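Local coordinates for protein CAS6A (Thermus thermophilus, PDB 4C97) that probably cleaves CRISPR precursor RNA as a Cas6-family endoribonuclease in antiviral defence, at residues L124-P129 against G236-E241; T175-L180 against G198-H203. The protein carries 1 engineered substitution. All blocks are in the same frame, centred on the assembly; numbering follows the deposited sequence. Where two conformers were deposited one is given.

In the fold
From the N terminus, the chain first completes the sheet built on strands 6-15 and 91-109, then enters a second antiparallel sheet along strand 121-127. Interaction 1 pairs the end of that strand with 238-241 near the C terminus, closing a loop of 106 residues. Interaction 2 falls within that loop: strand 176-186, after helices 144-158 and 165-174, turns back through 194-197 and is met by 199-203, only 17 residues separating its segments. The two contacts share the sheet order 194-197, 176-186, 199-203, 121-127, 238-241, and touch directly where Leu124 and Phe126 pair with Val200 and Gly198. Near one end of interaction 1, Arg237 reaches residues of the first sheet.

Interaction 1 (L124-P129 against G236-E241); sequences LRFASP and GRARAE. With SO4 (sulfate ion), chain D.
Arg125 and Arg237 reach from the two segments to one sulfate ion, probably acquired from the crystallisation liquor. Both chains leave with CG anti to the backbone N (chi1 -176° in Arg125, 177° in Arg237) and bend at chi3, and each guanidinium presents an edge to the sulfur, which lies in its plane. Arg125 has two conformers; in the one described its NH2 bonds O1 at 3.0 Å. Arg237 NH1 bonds the same oxygen at 3.2 Å, while its NH2 takes O4. Trp104 donates to the sulfate through NE1, and its ring makes cation-pi contacts with Arg237 and Arg239. Ala127 lies against Arg237, CB 3.5 Å from NH1 and O over one face of the guanidinium. Nearer the NE end of Arg125, in the same conformer, the Glu241 carboxylate crosses the arginine stem obliquely: OE2 lies 3.3 Å from Arg125 CD and makes a long salt bridge to NE, and a water spans the same two groups. Glu241 OE1 turns to Arg199.

The backbones form the antiparallel edge of the second sheet in this Cas6 protein, 238-241 being its outermost strand within the chain. Arg125 and Arg239 are a hydrogen-bonded pair, the bond from Arg125 N to Arg239 O being almost straight (177°). Arg239 also projects to the arginine face, but its NH1 goes to Pro103 O. The reverse face is apolar: Leu124 CD2 packs on Ala240 CB at 4.1 Å, and Phe126 meets Ala238 CB obliquely, with Val147 of helix 144-158 against both larger side chains. Beyond the strand, Ser128 OG accepts Arg237 N at 3.0 Å and also bonds Gly234 O. Gly236 N reaches Pro129 O from above the carbonyl plane, 2.9 Å away.

Interaction 2 (T175-L180 against G198-H203); sequences TTVRSL and GRVVYH
Val177 and Leu180 pack against Val200 and Tyr202 on the close-packed side of this antiparallel pair. Val177 CG1 meets Val200 CG1 at 3.9 Å, the two valines crossing at about a right angle. Val177 CG2 runs alongside the tyrosine, 3.9 Å from Tyr202 CE1, and Leu180 lies beside Val200 with CD1 near CG2. Within the strand, Val200 CG1 lies over one face of the Tyr202 ring, 3.3 Å from its plane and displaced toward the rim. Thr175 CG2, set opposite the backbone N (chi1 -56°), reaches Tyr202 CB. Leu180, at the far end of this valine-tyrosine face, is exposed.

The opposite face is more polar and opens to solvent at Arg178, though Val201 is buried on it. Arg178 and His203 cross with guanidinium and ring planes 30° apart, Arg178 NH2 standing 3.7 Å from His203 ND1; Asp121 OD1 takes both, which ties the two groups together. Ser179 OG presses on Val201 CG2 at 3.2 Å, and a water links it to Arg199 O and, weakly, to Arg199 NH1. The guanidinium of Arg199 is drawn off to Glu241.

Strand 176-186 is broken by a classic beta bulge: Arg178 and Ser179 both face Val201, whose carbonyl O accepts Arg178 N at 2.8 Å and, weakly, Ser179 N. Thr176 and His203 exchange two backbone bonds before it, and Ser179 O accepts Val201 N after it. Strand 199-203 has strand 121-127 on its other side, where Phe126 touches Val200 and Tyr202; Pro144 and Val147 of helix 144-158 touch the Tyr202 side chain.

Interaction 1 (L124-P129 against G236-E241)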
ATOM      1  N   LEU A 124       7.143   8.684  -5.835  1.00 10.03           N
ATOM      2  CA  LEU A 124       6.078   8.127  -5.025  1.00  8.39           C
ATOM      3  C   LEU A 124       5.245   9.223  -4.422  1.00 12.83           C
ATOM      4  O   LEU A 124       5.761  10.249  -3.960  1.00 12.76           O
ATOM      5  CB  LEU A 124       6.625   7.258  -3.893  1.00 11.39           C
ATOM      6  CG  LEU A 124       7.260   5.943  -4.289  1.00 12.76           C
ATOM      7  CD1 LEU A 124       7.788   5.249  -3.052  1.00 11.63           C
ATOM      8  CD2 LEU A 124       6.239   5.060  -5.016  1.00 16.35           C
ATOM      9  N   ARG A 125       3.942   8.986  -4.432  1.00  8.59           N
ATOM     10  CA  ARG A 125       3.010   9.821  -3.700  0.50 10.92           C
ATOM     11  C   ARG A 125       2.536   9.060  -2.481  1.00 11.59           C
ATOM     12  O   ARG A 125       2.033   7.928  -2.571  1.00 10.00           O
ATOM     13  CB  ARG A 125       1.810  10.274  -4.534  0.50 16.64           C
ATOM     14  CG  ARG A 125       0.908  11.230  -3.741  0.50 21.60           C
ATOM     15  CD  ARG A 125      -0.098  11.976  -4.581  0.50 29.23           C
ATOM     16  NE  ARG A 125      -1.307  11.188  -4.806  0.50 29.60           N
ATOM     17  CZ  ARG A 125      -2.321  11.096  -3.948  0.50 25.88           C
ATOM     18  NH1 ARG A 125      -2.297  11.738  -2.787  0.50 28.46           N
ATOM     19  NH2 ARG A 125      -3.369  10.354  -4.258  0.50 18.99           N
ATOM     20  N   PHE A 126       2.723   9.691  -1.337  1.00  9.13           N
ATOM     21  CA  PHE A 126       2.298   9.161  -0.054  1.00 10.28           C
ATOM     22  C   PHE A 126       0.971   9.822   0.246  1.00 11.02           C
ATOM     23  O   PHE A 126       0.892  11.027   0.519  1.00 10.21           O
ATOM     24  CB  PHE A 126       3.353   9.478   1.013  1.00  9.23           C
ATOM     25  CG  PHE A 126       4.697   8.848   0.726  1.00  8.17           C
ATOM     26  CD1 PHE A 126       4.973   7.559   1.140  1.00 10.45           C
ATOM     27  CD2 PHE A 126       5.664   9.521  -0.020  1.00  9.47           C
ATOM     28  CE1 PHE A 126       6.184   6.974   0.869  1.00 10.50           C
ATOM     29  CE2 PHE A 126       6.861   8.938  -0.286  1.00  9.25           C
ATOM     30  CZ  PHE A 126       7.128   7.661   0.136  1.00 10.74           C
ATOM     31  N   ALA A 127      -0.076   9.005   0.151  1.00 11.94           N
ATOM     32  CA  ALA A 127      -1.458   9.474   0.139  1.00 10.52           C
ATOM     33  C   ALA A 127      -2.125   9.382   1.505  1.00 12.31           C
ATOM     34  O   ALA A 127      -3.216   9.922   1.698  1.00 15.29           O
ATOM     35  CB  ALA A 127      -2.276   8.695  -0.896  1.00 15.09           C
ATOM     36  N   SER A 128      -1.511   8.652   2.429  1.00 11.80           N
ATOM     37  CA  SER A 128      -1.948   8.672   3.821  1.00  9.63           C
ATOM     38  C   SER A 128      -0.692   8.708   4.672  1.00  9.55           C
ATOM     39  O   SER A 128       0.392   8.413   4.185  1.00  9.57           O
ATOM     40  CB  SER A 128      -2.809   7.459   4.140  1.00 12.69           C
ATOM     41  OG  SER A 128      -2.009   6.321   4.342  1.00 11.06           O
ATOM     42  N   PRO A 129      -0.821   9.058   5.954  1.00 10.47           N
ATOM     43  CA  PRO A 129       0.410   9.269   6.730  1.00 13.14           C
ATOM     44  C   PRO A 129       1.292   8.022   6.770  1.00  9.37           C
ATOM     45  O   PRO A 129       0.807   6.923   7.028  1.00 10.18           O
ATOM     46  CB  PRO A 129      -0.122   9.645   8.121  1.00 10.72           C
ATOM     47  CG  PRO A 129      -1.465  10.265   7.833  1.00 12.11           C
ATOM     48  CD  PRO A 129      -2.027   9.413   6.722  1.00 10.37           C
ATOM     49  N   GLY A 236       0.397   4.642   5.262  1.00  7.81           N
ATOM     50  CA  GLY A 236       1.337   4.236   4.228  1.00  9.51           C
ATOM     51  C   GLY A 236       0.744   3.940   2.862  1.00  9.68           C
ATOM     52  O   GLY A 236       1.393   3.277   2.047  1.00  9.66           O
ATOM     53  N   ARG A 237      -0.450   4.458   2.582  1.00  8.50           N
ATOM     54  CA  ARG A 237      -1.065   4.249   1.292  1.00  9.88           C
ATOM     55  C   ARG A 237      -0.270   5.096   0.300  1.00 10.31           C
ATOM     56  O   ARG A 237      -0.023   6.282   0.529  1.00  9.67           O
ATOM     57  CB  ARG A 237      -2.546   4.611   1.318  1.00  7.64           C
ATOM     58  CG  ARG A 237      -3.213   4.475  -0.028  1.00  7.85           C
ATOM     59  CD  ARG A 237      -4.731   4.432   0.089  1.00 10.78           C
ATOM     60  NE  ARG A 237      -5.349   5.532   0.817  1.00 12.41           N
ATOM     61  CZ  ARG A 237      -5.649   6.714   0.292  1.00 10.81           C
ATOM     62  NH1 ARG A 237      -5.345   6.980  -0.971  1.00 13.42           N
ATOM     63  NH2 ARG A 237      -6.254   7.634   1.017  1.00 11.95           N
ATOM     64  N   ALA A 238       0.188   4.471  -0.771  1.00  9.83           N
ATOM     65  CA  ALA A 238       1.123   5.122  -1.669  1.00  9.66           C
ATOM     66  C   ALA A 238       0.972   4.596  -3.064  1.00 13.14           C
ATOM     67  O   ALA A 238       0.478   3.497  -3.262  1.00  9.11           O
ATOM     68  CB  ALA A 238       2.541   4.901  -1.202  1.00  9.50           C
ATOM     69  N   ARG A 239       1.412   5.399  -4.018  1.00  8.97           N
ATOM     70  CA  ARG A 239       1.491   4.935  -5.397  1.00 10.18           C
ATOM     71  C   ARG A 239       2.601   5.626  -6.169  1.00 11.05           C
ATOM     72  O   ARG A 239       2.996   6.747  -5.853  1.00 11.29           O
ATOM     73  CB  ARG A 239       0.166   5.159  -6.118  1.00 12.05           C
ATOM     74  CG  ARG A 239      -0.170   6.603  -6.408  1.00 14.20           C
ATOM     75  CD  ARG A 239      -1.569   6.752  -7.024  1.00 20.92           C
ATOM     76  NE  ARG A 239      -1.730   5.883  -8.183  1.00 25.28           N
ATOM     77  CZ  ARG A 239      -2.894   5.456  -8.663  1.00 27.83           C
ATOM     78  NH1 ARG A 239      -4.034   5.806  -8.078  1.00 30.07           N
ATOM     79  NH2 ARG A 239      -2.914   4.665  -9.722  1.00 31.57           N
ATOM     80  N   ALA A 240       3.082   4.961  -7.216  1.00  9.67           N
ATOM     81  CA  ALA A 240       4.053   5.578  -8.095  1.00 10.43           C
ATOM     82  C   ALA A 240       3.380   6.519  -9.078  1.00 17.62           C
ATOM     83  O   ALA A 240       2.263   6.265  -9.529  1.00 16.54           O
ATOM     84  CB  ALA A 240       4.857   4.522  -8.850  1.00 12.11           C
ATOM     85  N   GLU A 241       4.089   7.601  -9.408  1.00 15.13           N
ATOM     86  CA  GLU A 241       3.613   8.631 -10.332  1.00 20.31           C
ATOM     87  C   GLU A 241       4.662   8.857 -11.389  1.00 21.44           C
ATOM     88  O   GLU A 241       5.744   8.281 -11.334  1.00 24.37           O
ATOM     89  CB  GLU A 241       3.437   9.981  -9.620  1.00 25.70           C
ATOM     90  CG  GLU A 241       2.428  10.032  -8.511  1.00 24.41           C
ATOM     91  CD  GLU A 241       2.207  11.450  -7.995  1.00 26.13           C
ATOM     92  OE1 GLU A 241       3.190  12.214  -7.868  1.00 31.83           O
ATOM     93  OE2 GLU A 241       1.044  11.804  -7.723  1.00 29.41           O
TER
HETATM   94  S   SO4 D1241      -6.560  10.376  -2.257  1.00 44.75           S
HETATM   95  O1  SO4 D1241      -5.938   9.309  -3.028  1.00 45.72           O
HETATM   96  O2  SO4 D1241      -5.514  11.332  -1.892  1.00 46.89           O
HETATM   97  O3  SO4 D1241      -7.564  11.045  -3.075  1.00 50.52           O
HETATM   98  O4  SO4 D1241      -7.198   9.921  -1.027  1.00 33.61           O
HETATM   99  O   HOH W   1      -0.783  10.160  -7.885  1.00 39.26           O

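Interaction 2 (T175-L180 against G198-H203)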
ATOM      1  N   THR A 175      20.510   4.806  -3.312  1.00 13.26           N
ATOM      2  CA  THR A 175      19.389   5.638  -3.749  1.00 12.34           C
ATOM      3  C   THR A 175      19.370   6.928  -2.963  1.00 12.10           C
ATOM      4  O   THR A 175      19.545   6.926  -1.738  1.00 15.21           O
ATOM      5  CB  THR A 175      18.033   4.922  -3.625  1.00 11.90           C
ATOM      6  OG1 THR A 175      18.075   3.702  -4.354  1.00 14.57           O
ATOM      7  CG2 THR A 175      16.889   5.778  -4.194  1.00 13.67           C
ATOM      8  N   THR A 176      19.167   8.028  -3.679  1.00 12.15           N
ATOM      9  CA  THR A 176      19.086   9.347  -3.080  1.00 13.46           C
ATOM     10  C   THR A 176      17.702   9.943  -3.310  1.00 13.83           C
ATOM     11  O   THR A 176      16.813   9.307  -3.890  1.00 11.79           O
ATOM     12  CB  THR A 176      20.198  10.289  -3.600  1.00 20.94           C
ATOM     13  OG1 THR A 176      20.242  11.452  -2.779  1.00 14.83           O
ATOM     14  CG2 THR A 176      19.961  10.707  -5.048  1.00 16.76           C
ATOM     15  N   VAL A 177      17.521  11.165  -2.849  1.00 12.15           N
ATOM     16  CA  VAL A 177      16.311  11.903  -3.077  1.00 11.05           C
ATOM     17  C   VAL A 177      16.586  13.072  -3.982  1.00 12.25           C
ATOM     18  O   VAL A 177      17.439  13.900  -3.689  1.00 14.73           O
ATOM     19  CB  VAL A 177      15.688  12.387  -1.753  1.00 11.93           C
ATOM     20  CG1 VAL A 177      14.578  13.359  -2.020  1.00 12.14           C
ATOM     21  CG2 VAL A 177      15.159  11.199  -0.932  1.00 12.64           C
ATOM     22  N   ARG A 178      15.872  13.136  -5.098  1.00 12.69           N
ATOM     23  CA  ARG A 178      15.957  14.260  -6.017  1.00 15.10           C
ATOM     24  C   ARG A 178      15.046  15.411  -5.580  1.00 18.18           C
ATOM     25  O   ARG A 178      15.426  16.568  -5.668  1.00 16.29           O
ATOM     26  CB  ARG A 178      15.605  13.837  -7.452  1.00 15.41           C
ATOM     27  CG  ARG A 178      15.431  15.004  -8.405  1.00 34.08           C
ATOM     28  CD  ARG A 178      14.861  14.527  -9.714  1.00 46.41           C
ATOM     29  NE  ARG A 178      15.852  13.750 -10.439  1.00 48.94           N
ATOM     30  CZ  ARG A 178      15.575  12.983 -11.484  1.00 59.60           C
ATOM     31  NH1 ARG A 178      14.325  12.881 -11.922  1.00 67.71           N
ATOM     32  NH2 ARG A 178      16.546  12.319 -12.090  1.00 49.14           N
ATOM     33  N   SER A 179      13.829  15.103  -5.146  1.00 14.71           N
ATOM     34  CA  SER A 179      12.934  16.126  -4.638  1.00 13.61           C
ATOM     35  C   SER A 179      11.998  15.573  -3.576  1.00 11.40           C
ATOM     36  O   SER A 179      11.705  14.368  -3.532  1.00 11.11           O
ATOM     37  CB  SER A 179      12.113  16.761  -5.752  1.00 15.71           C
ATOM     38  OG  SER A 179      11.332  15.790  -6.398  1.00 21.15           O
ATOM     39  N   LEU A 180      11.521  16.478  -2.732  1.00 11.68           N
ATOM     40  CA  LEU A 180      10.553  16.120  -1.700  1.00 11.02           C
ATOM     41  C   LEU A 180       9.644  17.289  -1.448  1.00 11.98           C
ATOM     42  O   LEU A 180      10.094  18.432  -1.405  1.00 13.83           O
ATOM     43  CB  LEU A 180      11.260  15.716  -0.411  1.00 10.82           C
ATOM     44  CG  LEU A 180      10.465  15.440   0.861  1.00 13.39           C
ATOM     45  CD1 LEU A 180      11.230  14.430   1.708  1.00 16.45           C
ATOM     46  CD2 LEU A 180      10.172  16.706   1.679  1.00 13.16           C
ATOM     47  N   GLY A 198       2.640  13.392   0.974  1.00  9.42           N
ATOM     48  CA  GLY A 198       3.269  14.234  -0.031  1.00  9.98           C
ATOM     49  C   GLY A 198       3.934  13.434  -1.134  1.00  9.61           C
ATOM     50  O   GLY A 198       3.548  12.313  -1.394  1.00 11.66           O
ATOM     51  N   ARG A 199       4.927  14.032  -1.783  1.00 10.56           N
ATOM     52  CA  ARG A 199       5.557  13.413  -2.934  1.00  9.90           C
ATOM     53  C   ARG A 199       7.063  13.424  -2.767  1.00 10.29           C
ATOM     54  O   ARG A 199       7.648  14.460  -2.406  1.00 13.05           O
ATOM     55  CB  ARG A 199       5.176  14.182  -4.198  1.00 10.68           C
ATOM     56  CG  ARG A 199       5.780  13.673  -5.477  1.00 25.44           C
ATOM     57  CD  ARG A 199       5.209  14.487  -6.641  1.00 32.72           C
ATOM     58  NE  ARG A 199       5.541  13.946  -7.954  1.00 38.51           N
ATOM     59  CZ  ARG A 199       6.682  14.178  -8.584  1.00 40.82           C
ATOM     60  NH1 ARG A 199       7.608  14.928  -8.010  1.00 47.77           N
ATOM     61  NH2 ARG A 199       6.899  13.654  -9.783  1.00 48.45           N
ATOM     62  N   VAL A 200       7.686  12.279  -3.035  1.00  9.81           N
ATOM     63  CA  VAL A 200       9.144  12.211  -3.027  1.00  9.54           C
ATOM     64  C   VAL A 200       9.607  11.571  -4.336  1.00 10.91           C
ATOM     65  O   VAL A 200       9.035  10.581  -4.773  1.00 12.39           O
ATOM     66  CB  VAL A 200       9.664  11.383  -1.831  1.00  9.10           C
ATOM     67  CG1 VAL A 200      11.182  11.410  -1.823  1.00  9.75           C
ATOM     68  CG2 VAL A 200       9.122  11.926  -0.508  1.00 10.05           C
ATOM     69  N   VAL A 201      10.639  12.153  -4.958  1.00 11.07           N
ATOM     70  CA  VAL A 201      11.259  11.511  -6.112  1.00 11.84           C
ATOM     71  C   VAL A 201      12.629  10.961  -5.703  1.00 10.19           C
ATOM     72  O   VAL A 201      13.527  11.704  -5.328  1.00 10.88           O
ATOM     73  CB  VAL A 201      11.381  12.467  -7.296  1.00 13.33           C
ATOM     74  CG1 VAL A 201      11.940  11.726  -8.506  1.00 15.89           C
ATOM     75  CG2 VAL A 201      10.025  13.089  -7.629  1.00 12.77           C
ATOM     76  N   TYR A 202      12.741   9.644  -5.792  1.00 10.02           N
ATOM     77  CA  TYR A 202      13.955   8.880  -5.516  1.00 11.61           C
ATOM     78  C   TYR A 202      14.734   8.685  -6.791  1.00 13.19           C
ATOM     79  O   TYR A 202      14.159   8.601  -7.880  1.00 12.25           O
ATOM     80  CB  TYR A 202      13.602   7.512  -4.904  1.00  9.09           C
ATOM     81  CG  TYR A 202      12.827   7.690  -3.620  1.00  9.83           C
ATOM     82  CD1 TYR A 202      13.485   7.924  -2.422  1.00 10.74           C
ATOM     83  CD2 TYR A 202      11.440   7.682  -3.623  1.00  9.74           C
ATOM     84  CE1 TYR A 202      12.783   8.129  -1.256  1.00  9.37           C
ATOM     85  CE2 TYR A 202      10.719   7.879  -2.459  1.00  9.01           C
ATOM     86  CZ  TYR A 202      11.407   8.108  -1.276  1.00  9.34           C
ATOM     87  OH  TYR A 202      10.733   8.344  -0.115  1.00 11.00           O
ATOM     88  N   HIS A 203      16.053   8.633  -6.656  1.00 11.85           N
ATOM     89  CA  HIS A 203      16.911   8.488  -7.806  1.00 11.07           C
ATOM     90  C   HIS A 203      18.081   7.606  -7.433  1.00 14.91           C
ATOM     91  O   HIS A 203      18.731   7.844  -6.405  1.00 15.00           O
ATOM     92  CB  HIS A 203      17.411   9.845  -8.245  1.00 12.07           C
ATOM     93  CG  HIS A 203      18.459   9.767  -9.297  1.00 16.89           C
ATOM     94  ND1 HIS A 203      18.173   9.397 -10.590  1.00 18.85           N
ATOM     95  CD2 HIS A 203      19.789   9.997  -9.252  1.00 18.51           C
ATOM     96  CE1 HIS A 203      19.285   9.407 -11.304  1.00 20.98           C
ATOM     97  NE2 HIS A 203      20.283   9.764 -10.511  1.00 22.41           N
TER
HETATM   98  O   HOH W   2       8.742  15.978  -4.943  1.00 21.31           O